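Local structure of Alp7A (Bacillus subtilis, 5EC0) at residues Glu36-Lys41 and Glu66-Val71. The protein is an actin-like, nucleotide-binding protein of the bacterial cytoskeleton that probably forms filaments for plasmid segregation. Numbering follows the deposited sequence.
Sequences EAAEGK and ERYFLV
Lys41 sends CG away from its own backbone N (chi1 164°), then bends at chi2 and again at chi4, which lays CE over Leu70; Leu70 sets CG anti to its carbonyl carbon (chi1 -58°), holding both methyls toward the lysine. The two side chains cross at a slant, and the lysine methylene CE rests against both branches of the leucine, 3.8 Å from Leu70 CD2 and 4.1 Å from Leu70 CD1. The methyl CB of Ala38, the last residue of the short helix 35-38, approaches the Tyr68 ring obliquely and lies 4.1 Å from Tyr68 CD2; it is also 4.2 Å from Tyr68 CB, so it sits at the root of the ring rather than near the hydroxyl. Tyr68 and Leu70 alternate with Phe69, which points away and packs on Val99 of helix 95-112; the strand thus shows one face to the helix end and the other to helix 95-112. Between the alanine and Lys41 the chain leaves helical geometry at Glu39 and turns through Gly40 with positive phi, with a weak backbone hydrogen bond from Lys41 N to Ala38 O (3.5 Å). Ile33, on the adjoining strand 22-33, touches both Ala38 and Leu70, joining the two patches. Strand 65-71 lies between strands 22-33 and 56-62 of a mixed sheet in the actin-like (ASKHA) fold, away from the ADP pocket. No hydrogen bond or salt bridge links the segments: the lysine contributes CE, the methylene next to its ammonium group, and the juxtaposition, dependent on van der Waals fit, is probably only weakly directional.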
loop_
_atom_site.group_PDB
_atom_site.type_symbol
_atom_site.label_atom_id
_atom_site.label_comp_id
_atom_site.label_asym_id
_atom_site.label_seq_id
_atom_site.Cartn_x
_atom_site.Cartn_y
_atom_site.Cartn_z
ATOM N N GLU A 36 -25.856 18.785 -5.104
ATOM C CA GLU A 36 -26.890 18.934 -4.098
ATOM C C GLU A 36 -26.746 17.851 -3.035
ATOM O O GLU A 36 -27.088 18.080 -1.886
ATOM C CB GLU A 36 -28.294 18.900 -4.718
ATOM C CG GLU A 36 -29.039 17.600 -4.488
ATOM C CD GLU A 36 -30.346 17.523 -5.231
ATOM O OE1 GLU A 36 -30.702 18.499 -5.929
ATOM O OE2 GLU A 36 -31.013 16.474 -5.117
ATOM N N ALA A 37 -26.240 16.677 -3.403
ATOM C CA ALA A 37 -26.063 15.617 -2.412
ATOM C C ALA A 37 -24.973 16.005 -1.403
ATOM O O ALA A 37 -25.091 15.714 -0.216
ATOM C CB ALA A 37 -25.728 14.289 -3.086
ATOM N N ALA A 38 -23.934 16.684 -1.889
ATOM C CA ALA A 38 -22.817 17.139 -1.055
ATOM C C ALA A 38 -23.234 18.283 -0.133
ATOM O O ALA A 38 -22.701 18.443 0.970
ATOM C CB ALA A 38 -21.648 17.565 -1.932
ATOM N N GLU A 39 -24.182 19.085 -0.600
ATOM C CA GLU A 39 -24.820 20.083 0.244
ATOM C C GLU A 39 -25.890 19.378 1.071
ATOM O O GLU A 39 -26.634 18.551 0.557
ATOM C CB GLU A 39 -25.403 21.210 -0.613
ATOM C CG GLU A 39 -24.397 21.758 -1.631
ATOM C CD GLU A 39 -24.927 22.927 -2.447
ATOM O OE1 GLU A 39 -25.591 22.688 -3.479
ATOM O OE2 GLU A 39 -24.659 24.088 -2.069
ATOM N N GLY A 40 -25.953 19.654 2.365
ATOM C CA GLY A 40 -26.884 18.915 3.205
ATOM C C GLY A 40 -26.472 17.459 3.399
ATOM O O GLY A 40 -27.234 16.647 3.926
ATOM N N LYS A 41 -25.269 17.129 2.936
ATOM C CA LYS A 41 -24.589 15.893 3.310
ATOM C C LYS A 41 -24.141 16.028 4.748
ATOM O O LYS A 41 -24.585 15.303 5.645
ATOM C CB LYS A 41 -23.371 15.642 2.417
ATOM C CG LYS A 41 -22.383 14.601 2.948
ATOM C CD LYS A 41 -22.868 13.202 2.604
ATOM C CE LYS A 41 -22.035 12.134 3.268
ATOM N NZ LYS A 41 -22.051 12.269 4.749
ATOM N N GLU A 66 -16.723 20.663 -12.333
ATOM C CA GLU A 66 -16.504 20.571 -10.888
ATOM C C GLU A 66 -17.246 19.380 -10.289
ATOM O O GLU A 66 -18.469 19.379 -10.209
ATOM C CB GLU A 66 -16.945 21.859 -10.190
ATOM C CG GLU A 66 -16.861 21.793 -8.676
ATOM C CD GLU A 66 -17.148 23.125 -8.008
ATOM O OE1 GLU A 66 -17.467 24.096 -8.725
ATOM O OE2 GLU A 66 -17.057 23.200 -6.762
ATOM N N ARG A 67 -16.506 18.369 -9.850
ATOM C CA ARG A 67 -17.139 17.148 -9.356
ATOM C C ARG A 67 -16.872 16.889 -7.863
ATOM O O ARG A 67 -15.838 17.287 -7.313
ATOM C CB ARG A 67 -16.693 15.965 -10.217
ATOM C CG ARG A 67 -17.255 16.047 -11.647
ATOM C CD ARG A 67 -16.486 15.169 -12.626
ATOM N NE ARG A 67 -16.519 13.768 -12.230
ATOM C CZ ARG A 67 -15.857 12.801 -12.853
ATOM N NH1 ARG A 67 -15.094 13.089 -13.901
ATOM N NH2 ARG A 67 -15.949 11.549 -12.425
ATOM N N TYR A 68 -17.834 16.232 -7.220
ATOM C CA TYR A 68 -17.887 16.121 -5.761
ATOM C C TYR A 68 -17.647 14.670 -5.304
ATOM O O TYR A 68 -18.295 13.742 -5.791
ATOM C CB TYR A 68 -19.245 16.656 -5.252
ATOM C CG TYR A 68 -19.499 18.102 -5.645
ATOM C CD1 TYR A 68 -19.999 18.434 -6.901
ATOM C CD2 TYR A 68 -19.207 19.143 -4.768
ATOM C CE1 TYR A 68 -20.208 19.763 -7.268
ATOM C CE2 TYR A 68 -19.421 20.466 -5.118
ATOM C CZ TYR A 68 -19.916 20.774 -6.367
ATOM O OH TYR A 68 -20.117 22.096 -6.710
ATOM N N PHE A 69 -16.714 14.478 -4.378
ATOM C CA PHE A 69 -16.309 13.134 -3.969
ATOM C C PHE A 69 -16.261 12.943 -2.463
ATOM O O PHE A 69 -15.727 13.781 -1.740
ATOM C CB PHE A 69 -14.915 12.772 -4.527
ATOM C CG PHE A 69 -14.800 12.897 -6.017
ATOM C CD1 PHE A 69 -14.425 14.105 -6.599
ATOM C CD2 PHE A 69 -15.065 11.813 -6.838
ATOM C CE1 PHE A 69 -14.330 14.233 -7.980
ATOM C CE2 PHE A 69 -14.972 11.931 -8.221
ATOM C CZ PHE A 69 -14.606 13.143 -8.792
ATOM N N LEU A 70 -16.800 11.815 -2.014
ATOM C CA LEU A 70 -16.536 11.289 -0.685
ATOM C C LEU A 70 -15.282 10.433 -0.765
ATOM O O LEU A 70 -15.166 9.587 -1.649
ATOM C CB LEU A 70 -17.722 10.460 -0.168
ATOM C CG LEU A 70 -19.072 11.177 -0.081
ATOM C CD1 LEU A 70 -20.250 10.208 0.165
ATOM C CD2 LEU A 70 -19.017 12.242 1.004
ATOM N N VAL A 71 -14.350 10.648 0.160
ATOM C CA VAL A 71 -13.066 9.963 0.151
ATOM C C VAL A 71 -12.771 9.268 1.474
ATOM O O VAL A 71 -12.968 9.843 2.543
ATOM C CB VAL A 71 -11.909 10.938 -0.121
ATOM C CG1 VAL A 71 -10.585 10.190 -0.148
ATOM C CG2 VAL A 71 -12.159 11.761 -1.398
#